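Local coordinates for protein Trypsin/chymotrypsin inhibitor (Alocasia macrorrhizos, PDB 5YCZ) that inhibits the serine proteases trypsin and alpha-chymotrypsin as a homodimeric Kunitz-type inhibitor with a beta-trefoil fold, at residues A[44-47]-A[48-52]; A[157-161]-A[162-166]. All coordinates share one frame; numbering follows the deposited sequence.

Interaction 1: A[44-47]-A[48-52]; sequences AQAP and FDEYS
Pro47 and Glu50 close a type I beta turn in the loop that leads from strand 42-45 to strand 55-60 of the beta-trefoil. The backbone angles of Phe48 and Asp49, both in the helical region, give the turn its type, and one backbone bond closes it, Glu50 N to Pro47 O at 3.0 Å, nearly straight at hydrogen (165°). Asp49 N is equally near that oxygen, but its angle is too poor for a bond.

The proline ring is met by two carboxylates, each crossing it at a slant. Glu50 reaches it because its chain bends at chi2 (104°), which folds the carboxylate back until OE1 lies 3.2 Å from Pro47 CG, with Pro47 CD the next nearest ring atom. Asp49 has its CG placed between the backbone N and the carbonyl carbon (chi1 40°), and its OD1 comes to 3.5 Å from Pro47 CB. Both are carbon-to-oxygen contacts, and the two carboxylates, probably both charged, lie on exposed residues, where solvent could screen them from each other.

The Phe48 side chain leaves the backbone away from residues 44-47, although its CB still touches Pro47 C, and Arg25 NH1 hydrogen-bonds to the Phe48 carbonyl oxygen. The buried methyl of Ala46 packs against the last residue of the turn, its CB 3.8 Å from Glu50 CB.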
ATOM      1  N   ALA A  44       9.075   7.677   9.868  1.00 20.12           N
ATOM      2  CA  ALA A  44       9.310   8.539  11.020  1.00 21.97           C
ATOM      3  C   ALA A  44       8.456   8.080  12.192  1.00 20.50           C
ATOM      4  O   ALA A  44       7.410   7.459  12.010  1.00 25.63           O
ATOM      5  CB  ALA A  44       8.991  10.006  10.703  1.00 18.80           C
ATOM      6  N   GLN A  45       8.900   8.400  13.404  1.00 18.70           N
ATOM      7  CA  GLN A  45       8.080   8.180  14.589  1.00 22.72           C
ATOM      8  C   GLN A  45       7.145   9.368  14.785  1.00 23.99           C
ATOM      9  O   GLN A  45       7.606  10.513  14.896  1.00 28.71           O
ATOM     10  CB  GLN A  45       8.939   7.977  15.844  1.00 24.88           C
ATOM     11  CG  GLN A  45       8.140   8.004  17.151  1.00 23.44           C
ATOM     12  CD  GLN A  45       8.945   7.628  18.390  1.00 25.02           C
ATOM     13  OE1 GLN A  45       9.756   8.415  18.910  1.00 20.70           O
ATOM     14  NE2 GLN A  45       8.690   6.421  18.897  1.00 24.55           N
ATOM     15  N   ALA A  46       5.828   9.084  14.844  1.00 25.40           N
ATOM     16  CA  ALA A  46       4.776  10.054  15.167  1.00 28.04           C
ATOM     17  C   ALA A  46       5.094  10.822  16.449  1.00 29.07           C
ATOM     18  O   ALA A  46       5.944  10.388  17.234  1.00 30.71           O
ATOM     19  CB  ALA A  46       3.435   9.332  15.307  1.00 24.44           C
ATOM     20  N   PRO A  47       4.453  11.955  16.714  1.00 36.88           N
ATOM     21  CA  PRO A  47       4.592  12.561  18.041  1.00 38.53           C
ATOM     22  C   PRO A  47       3.859  11.725  19.086  1.00 43.37           C
ATOM     23  O   PRO A  47       3.051  10.845  18.772  1.00 42.08           O
ATOM     24  CB  PRO A  47       3.968  13.945  17.869  1.00 34.82           C
ATOM     25  CG  PRO A  47       2.982  13.750  16.789  1.00 35.66           C
ATOM     26  CD  PRO A  47       3.606  12.776  15.833  1.00 39.60           C
ATOM     27  N   PHE A  48       4.182  11.989  20.355  1.00 41.74           N
ATOM     28  CA  PHE A  48       3.747  11.089  21.417  1.00 42.90           C
ATOM     29  C   PHE A  48       2.236  10.883  21.405  1.00 49.08           C
ATOM     30  O   PHE A  48       1.758   9.763  21.618  1.00 53.65           O
ATOM     31  CB  PHE A  48       4.213  11.616  22.775  1.00 46.27           C
ATOM     32  CG  PHE A  48       5.706  11.694  22.913  1.00 45.75           C
ATOM     33  CD1 PHE A  48       6.529  10.825  22.207  1.00 47.46           C
ATOM     34  CD2 PHE A  48       6.292  12.636  23.743  1.00 49.23           C
ATOM     35  CE1 PHE A  48       7.915  10.885  22.331  1.00 45.07           C
ATOM     36  CE2 PHE A  48       7.679  12.705  23.874  1.00 48.89           C
ATOM     37  CZ  PHE A  48       8.491  11.826  23.162  1.00 48.75           C
ATOM     38  N   ASP A  49       1.467  11.937  21.125  1.00 47.48           N
ATOM     39  CA  ASP A  49       0.015  11.823  21.222  1.00 48.47           C
ATOM     40  C   ASP A  49      -0.583  10.835  20.231  1.00 49.40           C
ATOM     41  O   ASP A  49      -1.776  10.537  20.346  1.00 52.05           O
ATOM     42  CB  ASP A  49      -0.643  13.191  21.037  1.00 52.00           C
ATOM     43  CG  ASP A  49       0.015  14.008  19.950  1.00 52.93           C
ATOM     44  OD1 ASP A  49       1.233  14.279  20.079  1.00 48.71           O
ATOM     45  OD2 ASP A  49      -0.681  14.389  18.981  1.00 56.78           O
ATOM     46  N   GLU A  50       0.191  10.310  19.279  1.00 49.35           N
ATOM     47  CA  GLU A  50      -0.288   9.259  18.367  1.00 48.84           C
ATOM     48  C   GLU A  50       0.377   7.932  18.724  1.00 40.76           C
ATOM     49  O   GLU A  50       1.344   7.509  18.094  1.00 37.99           O
ATOM     50  CB  GLU A  50      -0.038   9.600  16.922  1.00 41.75           C
ATOM     51  CG  GLU A  50      -1.190  10.279  16.271  1.00 48.60           C
ATOM     52  CD  GLU A  50      -0.926  11.748  16.128  1.00 56.81           C
ATOM     53  OE1 GLU A  50       0.235  12.141  16.381  1.00 52.52           O
ATOM     54  OE2 GLU A  50      -1.861  12.504  15.781  1.00 59.45           O
ATOM     55  N   TYR A  51      -0.195   7.244  19.713  1.00 41.40           N
ATOM     56  CA  TYR A  51       0.368   5.971  20.151  1.00 45.23           C
ATOM     57  C   TYR A  51       0.406   4.946  19.016  1.00 40.81           C
ATOM     58  O   TYR A  51       1.370   4.175  18.909  1.00 41.36           O
ATOM     59  CB  TYR A  51      -0.423   5.472  21.371  1.00 41.19           C
ATOM     60  CG  TYR A  51      -0.632   3.971  21.567  1.00 39.57           C
ATOM     61  CD1 TYR A  51       0.297   3.193  22.254  1.00 40.31           C
ATOM     62  CD2 TYR A  51      -1.791   3.351  21.120  1.00 37.76           C
ATOM     63  CE1 TYR A  51       0.077   1.833  22.466  1.00 36.77           C
ATOM     64  CE2 TYR A  51      -2.013   2.005  21.326  1.00 37.31           C
ATOM     65  CZ  TYR A  51      -1.087   1.252  21.999  1.00 38.60           C
ATOM     66  OH  TYR A  51      -1.342  -0.093  22.189  1.00 45.75           O
ATOM     67  N   SER A  52      -0.583   4.954  18.129  1.00 36.67           N
ATOM     68  CA  SER A  52      -0.637   3.908  17.118  1.00 38.87           C
ATOM     69  C   SER A  52       0.073   4.279  15.820  1.00 38.03           C
ATOM     70  O   SER A  52       0.499   3.373  15.095  1.00 38.65           O
ATOM     71  CB  SER A  52      -2.103   3.516  16.842  1.00 44.32           C
ATOM     72  OG  SER A  52      -2.676   4.202  15.732  1.00 45.75           O
TER

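Interaction 2: A[157-161]-A[162-166]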
ATOM      1  N   LEU A 157      15.691   4.752  16.911  1.00 20.52           N
ATOM      2  CA  LEU A 157      15.194   6.101  16.681  1.00 18.88           C
ATOM      3  C   LEU A 157      16.358   7.065  16.488  1.00 24.09           C
ATOM      4  O   LEU A 157      17.359   7.006  17.210  1.00 26.62           O
ATOM      5  CB  LEU A 157      14.324   6.554  17.851  1.00 22.99           C
ATOM      6  CG  LEU A 157      13.106   5.682  18.160  1.00 26.73           C
ATOM      7  CD1 LEU A 157      12.356   6.231  19.353  1.00 20.96           C
ATOM      8  CD2 LEU A 157      12.220   5.561  16.931  1.00 18.23           C
ATOM      9  N   ALA A 158      16.217   7.968  15.519  1.00 18.07           N
ATOM     10  CA  ALA A 158      17.307   8.843  15.106  1.00 25.15           C
ATOM     11  C   ALA A 158      16.836  10.291  15.112  1.00 28.10           C
ATOM     12  O   ALA A 158      16.022  10.679  14.266  1.00 26.12           O
ATOM     13  CB  ALA A 158      17.811   8.460  13.716  1.00 25.12           C
ATOM     14  N   GLU A 159      17.357  11.090  16.046  1.00 31.56           N
ATOM     15  CA  GLU A 159      16.976  12.496  16.124  1.00 34.96           C
ATOM     16  C   GLU A 159      17.351  13.193  14.835  1.00 32.05           C
ATOM     17  O   GLU A 159      18.524  13.196  14.449  1.00 36.79           O
ATOM     18  CB  GLU A 159      17.658  13.185  17.305  1.00 38.31           C
ATOM     19  CG  GLU A 159      17.090  12.810  18.651  1.00 43.80           C
ATOM     20  CD  GLU A 159      15.765  13.494  18.935  1.00 58.44           C
ATOM     21  OE1 GLU A 159      15.176  14.080  17.994  1.00 51.12           O
ATOM     22  OE2 GLU A 159      15.321  13.454  20.112  1.00 63.46           O
ATOM     23  N   GLY A 160      16.361  13.784  14.170  1.00 29.69           N
ATOM     24  CA  GLY A 160      16.580  14.245  12.820  1.00 26.17           C
ATOM     25  C   GLY A 160      16.448  15.734  12.621  1.00 29.92           C
ATOM     26  O   GLY A 160      16.852  16.237  11.574  1.00 29.40           O
ATOM     27  N   GLY A 161      15.902  16.454  13.600  1.00 31.37           N
ATOM     28  CA  GLY A 161      15.491  17.827  13.370  1.00 25.92           C
ATOM     29  C   GLY A 161      13.979  17.919  13.345  1.00 30.84           C
ATOM     30  O   GLY A 161      13.352  17.884  14.407  1.00 37.66           O
ATOM     31  N   LYS A 162      13.362  17.997  12.159  1.00 31.03           N
ATOM     32  CA  LYS A 162      11.903  18.063  12.099  1.00 26.75           C
ATOM     33  C   LYS A 162      11.258  16.733  12.481  1.00 26.21           C
ATOM     34  O   LYS A 162      10.129  16.704  12.977  1.00 25.04           O
ATOM     35  CB  LYS A 162      11.453  18.485  10.700  1.00 34.63           C
ATOM     36  CG  LYS A 162      12.211  19.681  10.123  1.00 42.97           C
ATOM     37  CD  LYS A 162      11.284  20.680   9.421  1.00 50.74           C
ATOM     38  CE  LYS A 162      11.854  22.102   9.506  1.00 53.36           C
ATOM     39  NZ  LYS A 162      12.002  22.583  10.920  1.00 50.13           N
ATOM     40  N   ASN A 163      11.956  15.624  12.302  1.00 23.79           N
ATOM     41  CA  ASN A 163      11.343  14.350  12.601  1.00 22.06           C
ATOM     42  C   ASN A 163      12.340  13.404  13.228  1.00 24.29           C
ATOM     43  O   ASN A 163      13.560  13.563  13.101  1.00 22.75           O
ATOM     44  CB  ASN A 163      10.755  13.730  11.348  1.00 22.59           C
ATOM     45  CG  ASN A 163       9.563  14.506  10.847  1.00 25.48           C
ATOM     46  OD1 ASN A 163       9.663  15.285   9.897  1.00 29.62           O
ATOM     47  ND2 ASN A 163       8.433  14.331  11.513  1.00 20.91           N
ATOM     48  N   VAL A 164      11.785  12.426  13.934  1.00 22.22           N
ATOM     49  CA  VAL A 164      12.530  11.276  14.422  1.00 17.62           C
ATOM     50  C   VAL A 164      12.468  10.200  13.347  1.00 19.19           C
ATOM     51  O   VAL A 164      11.381   9.789  12.928  1.00 18.13           O
ATOM     52  CB  VAL A 164      11.949  10.778  15.745  1.00 19.51           C
ATOM     53  CG1 VAL A 164      12.549   9.466  16.122  1.00 20.34           C
ATOM     54  CG2 VAL A 164      12.188  11.828  16.817  1.00 21.23           C
ATOM     55  N   LEU A 165      13.621   9.782  12.860  1.00 20.32           N
ATOM     56  CA  LEU A 165      13.679   8.823  11.769  1.00 20.83           C
ATOM     57  C   LEU A 165      14.210   7.504  12.325  1.00 21.40           C
ATOM     58  O   LEU A 165      14.451   7.376  13.533  1.00 22.46           O
ATOM     59  CB  LEU A 165      14.523   9.377  10.607  1.00 19.84           C
ATOM     60  CG  LEU A 165      14.004  10.659   9.901  1.00 17.67           C
ATOM     61  CD1 LEU A 165      14.505  10.719   8.507  1.00 20.12           C
ATOM     62  CD2 LEU A 165      12.497  10.735   9.833  1.00 18.98           C
ATOM     63  N   LEU A 166      14.353   6.507  11.451  1.00 19.83           N
ATOM     64  CA  LEU A 166      14.911   5.208  11.825  1.00 21.41           C
ATOM     65  C   LEU A 166      16.258   5.024  11.144  1.00 20.82           C
ATOM     66  O   LEU A 166      16.320   4.988   9.915  1.00 19.70           O
ATOM     67  CB  LEU A 166      13.982   4.065  11.425  1.00 18.62           C
ATOM     68  CG  LEU A 166      12.581   4.044  12.071  1.00 21.08           C
ATOM     69  CD1 LEU A 166      11.779   2.878  11.494  1.00 17.79           C
ATOM     70  CD2 LEU A 166      12.665   3.939  13.593  1.00 13.50           C
TER
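Ala158 and Leu165 form the antiparallel hydrogen-bonded pair of a beta hairpin, in which strand 153-159 turns back into strand 164-168 of the trefoil. Two reciprocal backbone bonds define the pair: Leu165 N to Ala158 O is 2.9 Å and nearly straight (171°), whereas Ala158 N to Leu165 O is shorter at 2.7 Å but more bent (139°). The non-hydrogen-bonded pairs Leu157 with Leu166 and Glu159 with Val164 flank it, and the short strand axes diverge from exact antiparallelism, at 135°.

Weaker CA-H...O contacts supplement these bonds. Leu157 CA lies 3.5 Å from Leu165 O, and Val164 CA lies at the same distance from Ala158 O, so each carbonyl oxygen accepts one N-H and is also approached by one CA-H.

Apolar contacts gather on the face that carries Leu157, Val164 and Leu166. Val164 CG1 stands anti to the backbone N and meets Leu157 CB diagonally across the strands at 3.8 Å. From Leu157, CD2 extends to CD2 of Leu166, 3.7 Å away, the two side chains meeting at an angle. The other branch of Val164, CG2, faces the carboxylate of Glu159, which is folded over at chi2 so that OE1 comes within 3.9 Å. Gln45 also touches Leu157 and Val164 on this side.

At the hairpin end, Gly161 has a positive phi at which a beta-carbon would press on the preceding carbonyl oxygen. The chemistry thus implies a division of labour: backbone bonds set the strand register, aliphatic branches bridge one face, and the Gly160-Gly161 pair accommodates the reversal.

From the N terminus, interaction 1 comes first: strand 42-45 ends and residues 47-50 close a small turn on the way to strand 55-60. Interaction 2 follows much later, closing the hairpin between strands 153-159 and 164-168. The two loops are in series, neither nested nor crossed, with centres about 12 Å apart. Strands 42-45 and 164-168 are neighbours in one antiparallel sheet: Gln45 N lies 2.9 Å from Val164 O, a probable hydrogen bond, and Ala44 CB packs 3.7 Å from Leu165 CD2. Strand 42-45 thus joins the early turn to the late hairpin, linking distant parts of the sequence within the trefoil.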